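Local coordinates for DNA-entry nuclease inhibitor (Bacillus subtilis subsp. subtilis, PDB 4MQD), which inhibits the DNA-degrading activity of the DNA-entry nuclease NucA and plays a role in the competence of cells for transformation, at residues A[13-18]-A[92-97]; A[32-37]-A[51-56]; A[41-46]-A[79-84]; A[60-65]-A[100-105]; A[70-75]-A[112-117]. All blocks are in the same frame, centred on the assembly; numbering follows the deposited sequence.

Contact 1: A[13-18]-A[92-97]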
# COMPACT_ATOMS: atom_id res chain seq x y z
N LEU A 13 20.35 -6.54 1.00
CA LEU A 13 21.16 -6.41 -0.21
C LEU A 13 21.83 -5.04 -0.23
O LEU A 13 21.17 -4.02 -0.04
CB LEU A 13 20.28 -6.58 -1.45
CG LEU A 13 20.99 -6.79 -2.79
CD1 LEU A 13 21.62 -8.18 -2.85
CD2 LEU A 13 20.02 -6.60 -3.95
N SER A 14 23.14 -5.03 -0.46
CA SER A 14 23.88 -3.77 -0.59
C SER A 14 23.74 -3.24 -2.01
O SER A 14 24.21 -3.86 -2.96
CB SER A 14 25.36 -3.98 -0.26
OG SER A 14 25.53 -4.28 1.12
N ILE A 15 23.07 -2.10 -2.15
CA ILE A 15 22.87 -1.47 -3.45
C ILE A 15 24.08 -0.63 -3.83
O ILE A 15 24.55 0.18 -3.04
CB ILE A 15 21.62 -0.56 -3.47
CG1 ILE A 15 20.37 -1.33 -3.04
CG2 ILE A 15 21.44 0.09 -4.84
CD1 ILE A 15 20.10 -2.59 -3.83
N SER A 16 24.58 -0.84 -5.05
CA SER A 16 25.63 -0.00 -5.61
C SER A 16 25.15 0.57 -6.94
O SER A 16 24.35 -0.05 -7.65
CB SER A 16 26.91 -0.80 -5.82
OG SER A 16 27.52 -1.10 -4.58
N TYR A 17 25.64 1.76 -7.27
CA TYR A 17 25.32 2.43 -8.52
C TYR A 17 23.81 2.56 -8.77
O TYR A 17 23.35 2.45 -9.91
CB TYR A 17 26.02 1.72 -9.69
CG TYR A 17 27.51 1.59 -9.48
CD1 TYR A 17 28.36 2.67 -9.70
CD2 TYR A 17 28.08 0.40 -9.04
CE1 TYR A 17 29.73 2.56 -9.51
CE2 TYR A 17 29.44 0.28 -8.84
CZ TYR A 17 30.26 1.36 -9.08
OH TYR A 17 31.62 1.25 -8.88
N HIS A 18 23.06 2.79 -7.70
CA HIS A 18 21.63 3.08 -7.76
C HIS A 18 20.82 2.09 -8.60
O HIS A 18 19.93 2.49 -9.35
CB HIS A 18 21.42 4.51 -8.28
CG HIS A 18 22.11 5.55 -7.48
ND1 HIS A 18 23.41 5.94 -7.73
CD2 HIS A 18 21.70 6.28 -6.41
CE1 HIS A 18 23.76 6.87 -6.85
NE2 HIS A 18 22.74 7.09 -6.05
N ILE A 92 18.42 -12.10 -8.18
CA ILE A 92 18.41 -10.65 -7.99
C ILE A 92 19.76 -10.26 -7.39
O ILE A 92 20.25 -10.92 -6.47
CB ILE A 92 17.26 -10.19 -7.07
CG1 ILE A 92 15.92 -10.62 -7.67
CG2 ILE A 92 17.32 -8.68 -6.87
CD1 ILE A 92 14.70 -10.18 -6.88
N GLU A 93 20.35 -9.20 -7.92
CA GLU A 93 21.70 -8.82 -7.53
C GLU A 93 22.01 -7.38 -7.93
O GLU A 93 21.53 -6.88 -8.95
CB GLU A 93 22.72 -9.76 -8.19
CG GLU A 93 24.12 -9.68 -7.61
CD GLU A 93 25.10 -10.65 -8.25
OE1 GLU A 93 24.66 -11.62 -8.90
OE2 GLU A 93 26.32 -10.42 -8.11
N SER A 94 22.80 -6.70 -7.09
CA SER A 94 23.37 -5.40 -7.43
C SER A 94 24.85 -5.62 -7.71
O SER A 94 25.35 -6.74 -7.63
CB SER A 94 23.17 -4.40 -6.29
OG SER A 94 23.53 -3.09 -6.69
N ILE A 95 25.57 -4.55 -8.03
CA ILE A 95 26.97 -4.67 -8.42
C ILE A 95 27.84 -5.01 -7.21
O ILE A 95 27.93 -4.24 -6.25
CB ILE A 95 27.45 -3.39 -9.14
CG1 ILE A 95 26.70 -3.26 -10.48
CG2 ILE A 95 28.95 -3.43 -9.39
CD1 ILE A 95 26.57 -1.84 -10.98
N MSE A 96 28.45 -6.20 -7.26
CA MSE A 96 29.32 -6.74 -6.20
C MSE A 96 28.57 -7.12 -4.93
O MSE A 96 29.19 -7.32 -3.89
CB MSE A 96 30.48 -5.81 -5.84
CG MSE A 96 31.33 -5.42 -7.04
SE MSE A 96 32.57 -6.88 -7.50
CE MSE A 96 32.62 -6.45 -9.42
N SER A 97 27.25 -7.23 -5.01
CA SER A 97 26.45 -7.63 -3.85
C SER A 97 26.38 -9.15 -3.76
O SER A 97 26.93 -9.86 -4.61
CB SER A 97 25.03 -7.07 -3.96
OG SER A 97 24.26 -7.82 -4.90
O HOH W 1 26.88 -3.48 -3.72
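Ile92 opens the contact loosely, its CG2 branch 4.5 Å from CD2 of Leu13 as both side chains turn into the protein interior. Ser94 carries the main bond: its OG lies anti to its backbone N (chi1 -171°), which points the hydroxyl across to Ser16, whose backbone N donates to OG at 3.0 Å in a practically straight line (179°). The same hydroxyl is hydrogen-bonded to the carbonyl oxygen of Gln19. Replacing Ser94 by alanine removes this oxygen and would probably leave the Ser16 N-H and the Gln19 carbonyl without their shared partner. Ile95 meets Tyr17 at about a right angle, CD1 reaching CD2 of the ring at 3.3 Å. Ser97 ends a type II turn begun at Ser94; its OG accepts from Ser94 N and packs 3.4 Å from Leu13 CD1. One water accepts from Ser16 OG and donates to the carbonyl oxygens of Ser14 and Ile95. The loops after the strands are thus joined by one buried hydroxyl and a water, flanked by apolar packing.

Contact 2: A[32-37]-A[51-56]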
# COMPACT_ATOMS: atom_id res chain seq x y z
N MSE A 32 23.07 -1.43 -17.14
CA MSE A 32 22.18 -0.75 -18.09
C MSE A 32 22.53 0.71 -18.23
O MSE A 32 23.11 1.30 -17.32
CB MSE A 32 20.73 -0.85 -17.61
CG MSE A 32 20.27 -2.29 -17.40
SE MSE A 32 20.15 -3.28 -19.09
CE MSE A 32 19.55 -5.00 -18.34
N ASP A 33 22.16 1.29 -19.37
CA ASP A 33 22.39 2.71 -19.62
C ASP A 33 21.31 3.55 -18.95
O ASP A 33 20.22 3.73 -19.50
CB ASP A 33 22.42 3.00 -21.13
CG ASP A 33 22.77 4.45 -21.45
OD1 ASP A 33 23.26 5.18 -20.56
OD2 ASP A 33 22.57 4.87 -22.61
N TRP A 34 21.63 4.08 -17.77
CA TRP A 34 20.68 4.85 -16.98
C TRP A 34 20.65 6.32 -17.38
O TRP A 34 21.14 7.20 -16.66
CB TRP A 34 20.98 4.69 -15.49
CG TRP A 34 20.65 3.32 -15.00
CD1 TRP A 34 21.53 2.31 -14.75
CD2 TRP A 34 19.35 2.80 -14.74
NE1 TRP A 34 20.86 1.19 -14.33
CE2 TRP A 34 19.51 1.46 -14.31
CE3 TRP A 34 18.06 3.33 -14.81
CZ2 TRP A 34 18.43 0.65 -13.96
CZ3 TRP A 34 16.98 2.52 -14.47
CH2 TRP A 34 17.18 1.20 -14.05
N THR A 35 20.06 6.58 -18.54
CA THR A 35 19.83 7.94 -19.03
C THR A 35 18.71 8.58 -18.23
O THR A 35 18.04 7.90 -17.44
CB THR A 35 19.43 7.94 -20.52
OG1 THR A 35 18.30 7.08 -20.70
CG2 THR A 35 20.59 7.46 -21.40
N ASP A 36 18.48 9.87 -18.44
CA ASP A 36 17.38 10.57 -17.79
C ASP A 36 16.03 9.93 -18.10
O ASP A 36 15.15 9.91 -17.24
CB ASP A 36 17.35 12.06 -18.18
CG ASP A 36 18.41 12.87 -17.46
OD1 ASP A 36 19.03 12.37 -16.50
OD2 ASP A 36 18.63 14.03 -17.87
N GLU A 37 15.86 9.40 -19.31
CA GLU A 37 14.62 8.72 -19.69
C GLU A 37 14.45 7.41 -18.92
O GLU A 37 13.41 7.19 -18.29
CB GLU A 37 14.56 8.46 -21.19
CG GLU A 37 13.17 8.08 -21.68
CD GLU A 37 13.08 7.93 -23.19
OE1 GLU A 37 14.01 7.36 -23.79
OE2 GLU A 37 12.06 8.36 -23.77
N SER A 51 16.74 -4.34 -14.94
CA SER A 51 17.37 -3.61 -13.85
C SER A 51 16.41 -2.53 -13.38
O SER A 51 15.84 -1.81 -14.19
CB SER A 51 18.68 -2.97 -14.29
OG SER A 51 19.58 -3.95 -14.79
N PHE A 52 16.23 -2.45 -12.06
CA PHE A 52 15.37 -1.44 -11.47
C PHE A 52 16.23 -0.36 -10.82
O PHE A 52 17.27 -0.65 -10.23
CB PHE A 52 14.44 -2.07 -10.43
CG PHE A 52 13.39 -2.95 -11.04
CD1 PHE A 52 12.28 -2.40 -11.68
CD2 PHE A 52 13.50 -4.33 -10.97
CE1 PHE A 52 11.31 -3.21 -12.24
CE2 PHE A 52 12.53 -5.15 -11.53
CZ PHE A 52 11.43 -4.59 -12.17
N GLU A 53 15.80 0.89 -10.95
CA GLU A 53 16.49 2.01 -10.34
C GLU A 53 16.22 2.02 -8.84
O GLU A 53 15.09 1.82 -8.40
CB GLU A 53 16.01 3.32 -10.95
CG GLU A 53 16.80 4.55 -10.51
CD GLU A 53 16.00 5.83 -10.57
OE1 GLU A 53 14.76 5.78 -10.63
OE2 GLU A 53 16.64 6.91 -10.54
N ALA A 54 17.27 2.27 -8.07
CA ALA A 54 17.16 2.43 -6.62
C ALA A 54 17.46 3.87 -6.26
O ALA A 54 18.21 4.55 -6.96
CB ALA A 54 18.13 1.50 -5.91
N GLN A 55 16.86 4.35 -5.17
CA GLN A 55 16.99 5.74 -4.76
C GLN A 55 18.40 6.09 -4.28
O GLN A 55 18.89 7.19 -4.54
CB GLN A 55 15.99 6.08 -3.67
CG GLN A 55 14.55 6.10 -4.15
CD GLN A 55 13.60 6.66 -3.11
OE1 GLN A 55 13.84 6.53 -1.90
NE2 GLN A 55 12.53 7.30 -3.56
N ARG A 56 19.04 5.16 -3.58
CA ARG A 56 20.38 5.40 -3.05
C ARG A 56 21.15 4.10 -2.83
O ARG A 56 20.57 3.01 -2.84
CB ARG A 56 20.29 6.19 -1.74
CG ARG A 56 19.40 5.56 -0.68
CD ARG A 56 19.17 6.48 0.50
NE ARG A 56 18.48 7.71 0.11
CZ ARG A 56 17.17 7.82 -0.14
NH1 ARG A 56 16.37 6.76 -0.04
NH2 ARG A 56 16.66 9.00 -0.49
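Trp34 leans its indole against the backbone of strand 49-53, while Met32 meets Ser51. From CB, the Trp34 side chain leaves with CG anti to its carbonyl carbon (chi1 -70°), and with chi2 near 103° the six-membered ring is turned to the strand. NE1, on the five-membered ring, makes a weak hydrogen bond to Gln19 OE1. Farther out, CZ2 rests 3.6 Å from CB of Ser51. At the far end CH2 approaches the Ser51 carbonyl oxygen at 3.3 Å, the oxygen lying at the ring edge near its plane, and comes within 3.4 Å of Glu53 N. Trp34 is the centre of an inverse gamma turn just ahead of helix 36-41, for which Thr35 is the N-cap, so the indole packs the approach to this helix against a strand of the antiparallel sheet. CZ3 lies 3.7 Å from CB of Glu53. A serine in place of Trp34 would probably open a gap over Ser51 and Glu53 and leave Gln19 without its weak indole partner. Over one face of the indole, toward its rim, lies Met32 CB; Met32 CG touches Ser51 OG at 3.2 Å, a hydroxyl hydrogen-bonded to Thr21 OG1.

Contact 3: A[41-46]-A[79-84]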
# COMPACT_ATOMS: atom_id res chain seq x y z
N LYS A 41 11.74 6.50 -16.09
CA LYS A 41 10.96 5.27 -16.18
C LYS A 41 11.16 4.38 -14.95
O LYS A 41 10.24 3.70 -14.51
CB LYS A 41 11.30 4.49 -17.45
CG LYS A 41 10.76 5.13 -18.72
CD LYS A 41 11.15 4.35 -19.96
CE LYS A 41 10.59 4.99 -21.22
NZ LYS A 41 10.99 4.26 -22.45
N GLY A 42 12.38 4.39 -14.41
CA GLY A 42 12.71 3.63 -13.20
C GLY A 42 13.16 2.20 -13.48
O GLY A 42 13.31 1.41 -12.55
N TYR A 43 13.38 1.87 -14.75
CA TYR A 43 13.88 0.55 -15.12
C TYR A 43 14.62 0.60 -16.44
O TYR A 43 14.53 1.57 -17.18
CB TYR A 43 12.74 -0.47 -15.19
CG TYR A 43 11.85 -0.33 -16.41
CD1 TYR A 43 10.87 0.66 -16.47
CD2 TYR A 43 12.00 -1.18 -17.50
CE1 TYR A 43 10.06 0.79 -17.59
CE2 TYR A 43 11.19 -1.06 -18.62
CZ TYR A 43 10.22 -0.07 -18.66
OH TYR A 43 9.41 0.06 -19.77
N ALA A 44 15.34 -0.48 -16.73
CA ALA A 44 15.99 -0.68 -18.02
C ALA A 44 16.10 -2.17 -18.27
O ALA A 44 16.66 -2.90 -17.45
CB ALA A 44 17.36 -0.03 -18.02
N ALA A 45 15.57 -2.62 -19.41
CA ALA A 45 15.50 -4.05 -19.72
C ALA A 45 16.43 -4.42 -20.87
O ALA A 45 16.76 -3.59 -21.72
CB ALA A 45 14.07 -4.44 -20.06
N ALA A 46 16.86 -5.68 -20.89
CA ALA A 46 17.68 -6.23 -21.97
C ALA A 46 17.69 -7.75 -21.90
O ALA A 46 17.90 -8.32 -20.82
CB ALA A 46 19.09 -5.68 -21.89
N VAL A 79 6.73 0.53 -10.72
CA VAL A 79 7.12 0.17 -12.08
C VAL A 79 6.61 -1.23 -12.37
O VAL A 79 6.91 -2.15 -11.62
CB VAL A 79 8.65 0.21 -12.25
CG1 VAL A 79 9.01 0.12 -13.72
CG2 VAL A 79 9.22 1.48 -11.63
N THR A 80 5.85 -1.38 -13.45
CA THR A 80 5.34 -2.69 -13.87
C THR A 80 5.87 -3.02 -15.26
O THR A 80 5.66 -2.27 -16.21
CB THR A 80 3.80 -2.72 -13.88
OG1 THR A 80 3.32 -2.44 -12.56
CG2 THR A 80 3.28 -4.08 -14.33
N VAL A 81 6.55 -4.17 -15.38
CA VAL A 81 7.24 -4.56 -16.60
C VAL A 81 6.95 -6.02 -16.95
O VAL A 81 6.94 -6.87 -16.06
CB VAL A 81 8.77 -4.38 -16.44
CG1 VAL A 81 9.50 -4.76 -17.72
CG2 VAL A 81 9.09 -2.95 -16.04
N PRO A 82 6.71 -6.32 -18.24
CA PRO A 82 6.64 -7.72 -18.67
C PRO A 82 7.96 -8.45 -18.46
O PRO A 82 9.03 -7.88 -18.70
CB PRO A 82 6.32 -7.61 -20.17
CG PRO A 82 5.64 -6.30 -20.32
CD PRO A 82 6.29 -5.39 -19.31
N PHE A 83 7.89 -9.70 -18.02
CA PHE A 83 9.09 -10.47 -17.71
C PHE A 83 8.87 -11.96 -17.96
O PHE A 83 7.96 -12.56 -17.40
CB PHE A 83 9.51 -10.24 -16.26
CG PHE A 83 10.81 -10.90 -15.89
CD1 PHE A 83 11.99 -10.55 -16.52
CD2 PHE A 83 10.84 -11.87 -14.90
CE1 PHE A 83 13.19 -11.15 -16.18
CE2 PHE A 83 12.04 -12.48 -14.55
CZ PHE A 83 13.21 -12.12 -15.19
N HIS A 84 9.72 -12.54 -18.80
CA HIS A 84 9.64 -13.95 -19.14
C HIS A 84 10.73 -14.71 -18.42
O HIS A 84 11.90 -14.32 -18.45
CB HIS A 84 9.77 -14.15 -20.65
CG HIS A 84 9.76 -15.59 -21.08
ND1 HIS A 84 8.60 -16.33 -21.16
CD2 HIS A 84 10.76 -16.42 -21.44
CE1 HIS A 84 8.89 -17.55 -21.55
NE2 HIS A 84 10.20 -17.63 -21.73
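Tyr43 supplies the aromatic part of this contact, receiving a methyl of Val81 on one face of its ring. Val81 CG2 stands 3.7 Å from the ring centroid and 10° off the normal, a CH-pi contact centred over the ring. The tyrosine reaches this place through a first torsion of 75°, which sets CG between the backbone N and the carbonyl carbon and turns the ring toward strand 77-85.

Purely apolar packing continues at Val79, whose CG1 lies 3.4 Å from Tyr43 CD1, approaching the ring obliquely. The two valines, with Thr80 between them, thus point to the same side and share the one ring. Val79 CG2, the other branch, is turned to the backbone, 3.8 Å from the carbonyl oxygen of Lys41.

Backbone shape matters at Gly42, the first residue past helix 36-41, with a positive phi of 88°. A CB there would press on Val79 CG2 as well as on the preceding carbonyl oxygen, so both the turn and the packing suit glycine. The arrangement is mainly side-chain packing between two sheets laid face to face, as in a beta sandwich, with edge strand 43-46 of one meeting edge strand 77-85 of the other.

Contact 4: A[60-65]-A[100-105]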
# COMPACT_ATOMS: atom_id res chain seq x y z
N ALA A 60 19.69 -2.33 1.56
CA ALA A 60 18.25 -2.34 1.33
C ALA A 60 17.70 -3.75 1.52
O ALA A 60 18.45 -4.72 1.58
CB ALA A 60 17.94 -1.85 -0.08
N PHE A 61 16.37 -3.85 1.62
CA PHE A 61 15.69 -5.13 1.72
C PHE A 61 14.89 -5.39 0.45
O PHE A 61 14.19 -4.51 -0.04
CB PHE A 61 14.77 -5.17 2.94
CG PHE A 61 15.50 -5.33 4.24
CD1 PHE A 61 15.92 -6.58 4.67
CD2 PHE A 61 15.78 -4.22 5.03
CE1 PHE A 61 16.60 -6.73 5.87
CE2 PHE A 61 16.46 -4.37 6.23
CZ PHE A 61 16.87 -5.62 6.65
N ILE A 62 15.02 -6.60 -0.09
CA ILE A 62 14.24 -7.05 -1.24
C ILE A 62 13.14 -7.98 -0.75
O ILE A 62 13.42 -9.01 -0.15
CB ILE A 62 15.12 -7.82 -2.25
CG1 ILE A 62 16.32 -6.97 -2.69
CG2 ILE A 62 14.29 -8.27 -3.45
CD1 ILE A 62 15.97 -5.69 -3.43
N LEU A 63 11.88 -7.60 -0.99
CA LEU A 63 10.73 -8.44 -0.69
C LEU A 63 10.15 -8.99 -1.98
O LEU A 63 9.45 -8.29 -2.70
CB LEU A 63 9.64 -7.65 0.06
CG LEU A 63 9.74 -7.64 1.58
CD1 LEU A 63 11.09 -7.10 2.03
CD2 LEU A 63 8.60 -6.82 2.17
N PHE A 64 10.46 -10.25 -2.28
CA PHE A 64 9.95 -10.89 -3.49
C PHE A 64 8.64 -11.61 -3.19
O PHE A 64 8.52 -12.27 -2.16
CB PHE A 64 10.97 -11.85 -4.08
CG PHE A 64 10.69 -12.22 -5.50
CD1 PHE A 64 11.03 -11.35 -6.53
CD2 PHE A 64 10.05 -13.41 -5.82
CE1 PHE A 64 10.76 -11.67 -7.85
CE2 PHE A 64 9.77 -13.74 -7.13
CZ PHE A 64 10.13 -12.87 -8.15
N ARG A 65 7.68 -11.48 -4.10
CA ARG A 65 6.37 -12.11 -3.96
C ARG A 65 5.89 -12.70 -5.28
O ARG A 65 6.24 -12.20 -6.35
CB ARG A 65 5.33 -11.09 -3.49
CG ARG A 65 5.61 -10.50 -2.12
CD ARG A 65 4.59 -9.43 -1.79
NE ARG A 65 4.88 -8.78 -0.52
CZ ARG A 65 4.19 -7.77 -0.00
NH1 ARG A 65 3.14 -7.27 -0.65
NH2 ARG A 65 4.54 -7.26 1.17
N LEU A 100 21.07 -13.08 -4.79
CA LEU A 100 19.83 -13.64 -4.28
C LEU A 100 19.26 -14.60 -5.31
O LEU A 100 19.49 -14.45 -6.51
CB LEU A 100 18.81 -12.53 -3.98
CG LEU A 100 19.31 -11.39 -3.09
CD1 LEU A 100 18.18 -10.39 -2.87
CD2 LEU A 100 19.84 -11.90 -1.77
N SER A 101 18.52 -15.60 -4.84
CA SER A 101 17.88 -16.58 -5.72
C SER A 101 16.43 -16.81 -5.29
O SER A 101 16.13 -16.84 -4.10
CB SER A 101 18.64 -17.90 -5.68
OG SER A 101 19.96 -17.73 -6.15
N PHE A 102 15.55 -16.95 -6.28
CA PHE A 102 14.13 -17.16 -6.04
C PHE A 102 13.59 -18.21 -7.00
O PHE A 102 13.76 -18.09 -8.21
CB PHE A 102 13.36 -15.84 -6.21
CG PHE A 102 13.86 -14.73 -5.33
CD1 PHE A 102 14.87 -13.88 -5.76
CD2 PHE A 102 13.34 -14.55 -4.06
CE1 PHE A 102 15.33 -12.86 -4.94
CE2 PHE A 102 13.80 -13.53 -3.24
CZ PHE A 102 14.79 -12.69 -3.68
N ASP A 103 12.97 -19.25 -6.44
CA ASP A 103 12.42 -20.35 -7.22
C ASP A 103 11.12 -19.92 -7.90
O ASP A 103 10.02 -20.17 -7.39
CB ASP A 103 12.19 -21.57 -6.32
CG ASP A 103 11.77 -22.81 -7.10
OD1 ASP A 103 12.30 -23.02 -8.21
OD2 ASP A 103 10.93 -23.57 -6.59
N LEU A 104 11.26 -19.27 -9.05
CA LEU A 104 10.11 -18.82 -9.85
C LEU A 104 9.97 -19.74 -11.06
O LEU A 104 10.94 -19.95 -11.79
CB LEU A 104 10.33 -17.38 -10.29
CG LEU A 104 9.13 -16.62 -10.86
CD1 LEU A 104 8.04 -16.45 -9.82
CD2 LEU A 104 9.57 -15.26 -11.39
N PRO A 105 8.76 -20.29 -11.29
CA PRO A 105 8.57 -21.19 -12.44
C PRO A 105 8.73 -20.51 -13.80
O PRO A 105 8.73 -19.28 -13.89
CB PRO A 105 7.12 -21.67 -12.28
CG PRO A 105 6.75 -21.39 -10.87
CD PRO A 105 7.55 -20.20 -10.45
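Phe64 and Phe102 form the tight part of the contact, their rings in an offset stack with centroids 4.7 Å apart and planes inclined by 30°. CB of Phe64 sits over a face of the Phe102 ring, 3.4 Å from CE2. Phe64 holds CG anti to its backbone N (chi1 -163°), which lays its ring over the face of Phe102 and carries the far rim on toward Leu104.

Packing is looser at both ends. Leu104 CD2 lies at the edge of the Phe64 ring, 4.1 Å from CZ, the two side chains running nearly perpendicular. At the other end Ile62 CG1 meets Leu100 CD1 at 3.9 Å, and Ile62 CG2 only approaches Phe102 CZ at 4.5 Å. Ser101 and Asp103 are exposed to solvent.

The axes of segments 60-65 and 100-102 run 13° from parallel, 9.7 Å apart, facing across two sheets. Trp8 meets both phenylalanines edge to face, Ile92 of strand 90-93 packs on both, and Ile130 of strand 127-134 on Phe64.

Contact 5: A[70-75]-A[112-117]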
# COMPACT_ATOMS: atom_id res chain seq x y z
N GLU A 70 -1.84 -8.51 -1.60
CA GLU A 70 -1.64 -7.51 -0.55
C GLU A 70 -1.32 -6.17 -1.19
O GLU A 70 -0.34 -6.05 -1.92
CB GLU A 70 -0.50 -7.90 0.40
CG GLU A 70 -0.87 -8.96 1.43
CD GLU A 70 0.14 -9.06 2.56
OE1 GLU A 70 1.28 -8.55 2.41
OE2 GLU A 70 -0.20 -9.65 3.61
N THR A 71 -2.15 -5.16 -0.92
CA THR A 71 -1.92 -3.83 -1.45
C THR A 71 -0.68 -3.22 -0.81
O THR A 71 -0.31 -3.57 0.32
CB THR A 71 -3.12 -2.89 -1.20
OG1 THR A 71 -3.39 -2.80 0.21
CG2 THR A 71 -4.36 -3.40 -1.92
N VAL A 72 -0.03 -2.33 -1.55
CA VAL A 72 1.14 -1.60 -1.06
C VAL A 72 0.70 -0.17 -0.80
O VAL A 72 0.52 0.62 -1.73
CB VAL A 72 2.29 -1.66 -2.07
CG1 VAL A 72 3.52 -0.93 -1.54
CG2 VAL A 72 2.62 -3.11 -2.41
N ASN A 73 0.52 0.16 0.48
CA ASN A 73 -0.07 1.44 0.88
C ASN A 73 0.92 2.60 0.93
O ASN A 73 0.51 3.76 0.98
CB ASN A 73 -0.77 1.29 2.23
CG ASN A 73 -2.00 0.40 2.15
OD1 ASN A 73 -3.05 0.82 1.66
ND2 ASN A 73 -1.89 -0.83 2.64
N SER A 74 2.22 2.29 0.91
CA SER A 74 3.25 3.32 0.97
C SER A 74 4.37 3.05 -0.04
O SER A 74 5.04 2.02 0.04
CB SER A 74 3.83 3.40 2.38
OG SER A 74 2.81 3.55 3.35
N TYR A 75 4.56 3.98 -0.97
CA TYR A 75 5.66 3.90 -1.94
C TYR A 75 5.88 5.23 -2.65
O TYR A 75 4.99 6.08 -2.68
CB TYR A 75 5.40 2.80 -2.98
CG TYR A 75 4.14 2.99 -3.80
CD1 TYR A 75 2.91 2.51 -3.34
CD2 TYR A 75 4.18 3.63 -5.03
CE1 TYR A 75 1.76 2.67 -4.09
CE2 TYR A 75 3.03 3.80 -5.79
CZ TYR A 75 1.82 3.32 -5.32
OH TYR A 75 0.68 3.48 -6.06
N THR A 112 6.15 -6.24 -11.02
CA THR A 112 5.97 -4.91 -10.46
C THR A 112 6.98 -4.67 -9.34
O THR A 112 7.19 -5.55 -8.50
CB THR A 112 4.54 -4.71 -9.92
OG1 THR A 112 3.61 -4.88 -10.99
CG2 THR A 112 4.37 -3.31 -9.33
N CYS A 113 7.59 -3.49 -9.33
CA CYS A 113 8.53 -3.10 -8.29
C CYS A 113 8.08 -1.81 -7.60
O CYS A 113 7.97 -0.76 -8.25
CB CYS A 113 9.93 -2.90 -8.87
SG CYS A 113 11.19 -2.43 -7.66
N TRP A 114 7.81 -1.89 -6.30
CA TRP A 114 7.47 -0.72 -5.51
C TRP A 114 8.70 -0.26 -4.74
O TRP A 114 9.35 -1.07 -4.07
CB TRP A 114 6.36 -1.03 -4.50
CG TRP A 114 5.01 -1.25 -5.08
CD1 TRP A 114 4.04 -0.31 -5.29
CD2 TRP A 114 4.45 -2.50 -5.49
NE1 TRP A 114 2.91 -0.90 -5.82
CE2 TRP A 114 3.14 -2.24 -5.95
CE3 TRP A 114 4.92 -3.81 -5.51
CZ2 TRP A 114 2.30 -3.25 -6.43
CZ3 TRP A 114 4.09 -4.81 -5.99
CH2 TRP A 114 2.80 -4.53 -6.44
N THR A 115 9.01 1.03 -4.82
CA THR A 115 10.09 1.63 -4.03
C THR A 115 9.51 2.18 -2.73
O THR A 115 8.71 3.11 -2.74
CB THR A 115 10.79 2.77 -4.80
OG1 THR A 115 11.37 2.25 -6.00
CG2 THR A 115 11.88 3.41 -3.94
N VAL A 116 9.93 1.58 -1.61
CA VAL A 116 9.48 1.99 -0.28
C VAL A 116 10.68 2.48 0.53
O VAL A 116 11.41 1.66 1.11
CB VAL A 116 8.80 0.82 0.47
CG1 VAL A 116 8.20 1.29 1.79
CG2 VAL A 116 7.73 0.18 -0.41
N PRO A 117 10.91 3.80 0.58
CA PRO A 117 12.05 4.33 1.32
C PRO A 117 12.00 4.00 2.81
O PRO A 117 10.92 3.76 3.35
CB PRO A 117 11.96 5.85 1.11
CG PRO A 117 11.03 6.05 -0.04
CD PRO A 117 10.11 4.87 -0.06
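Trp114 is the aromatic centre of the contact, turning an edge of its indole toward the face of Tyr75. The pair is T-shaped: the Tyr75 ring and the five-membered ring of Trp114 have centroids 4.8 Å apart and planes at 69°. Trp114 CD1 does the touching, standing over the tyrosine face, displaced toward the rim and 3.6 Å from Tyr75 CD1. The first torsion of Tyr75, 60°, places its CG between the backbone N and the carbonyl carbon and turns a face of the ring to the indole edge.

A CH-pi contact engages the indole from another direction. Val72 CG2 lies over the centre of one face, 3.7 Å from the centroid of the six-membered ring and 16° off the normal, while Thr112 CG2, from the strand of Trp114, sits against the opposite face toward its rim. The indole is therefore packed on both faces and at one edge.

Other contacts bring side chain to backbone. Val116 CG2 packs 3.3 Å from the carbonyl oxygen of Ser74, and Tyr75 CB lies equally close to the carbonyl oxygen of Thr115.

The 70-75 loop thus lies against strand 107-116, with Ile129 of the adjacent strand 127-134 touching both Val72 and Trp114. Its outer side faces the second subunit: Tyr75 meets Tyr17 of that subunit, and Ser74 packs on Trp34 of the same neighbouring chain.

Overall arrangement
From the N terminus, 13-18 opens the long loop that contact 1 closes at 92-97, and contacts 2 and 3 both nest inside it. Contact 2 runs from 32-37 to 51-56 and contact 3 from 41-46 to 79-84, so these two cross. Contact 4 opens at 60-65, after contact 2 has closed, closes at 100-105, and crosses contacts 1, 3 and 5. The loop opened at 70-75 is the last to close, at 112-117. Contacts 1, 3 and 4 each bridge the mixed and the antiparallel sheet, contact 2 packs the helix approach on the antiparallel sheet, and contact 5 holds a loop to the mixed one. Contacts 2 and 4 lie on opposite sides of the chain's centre.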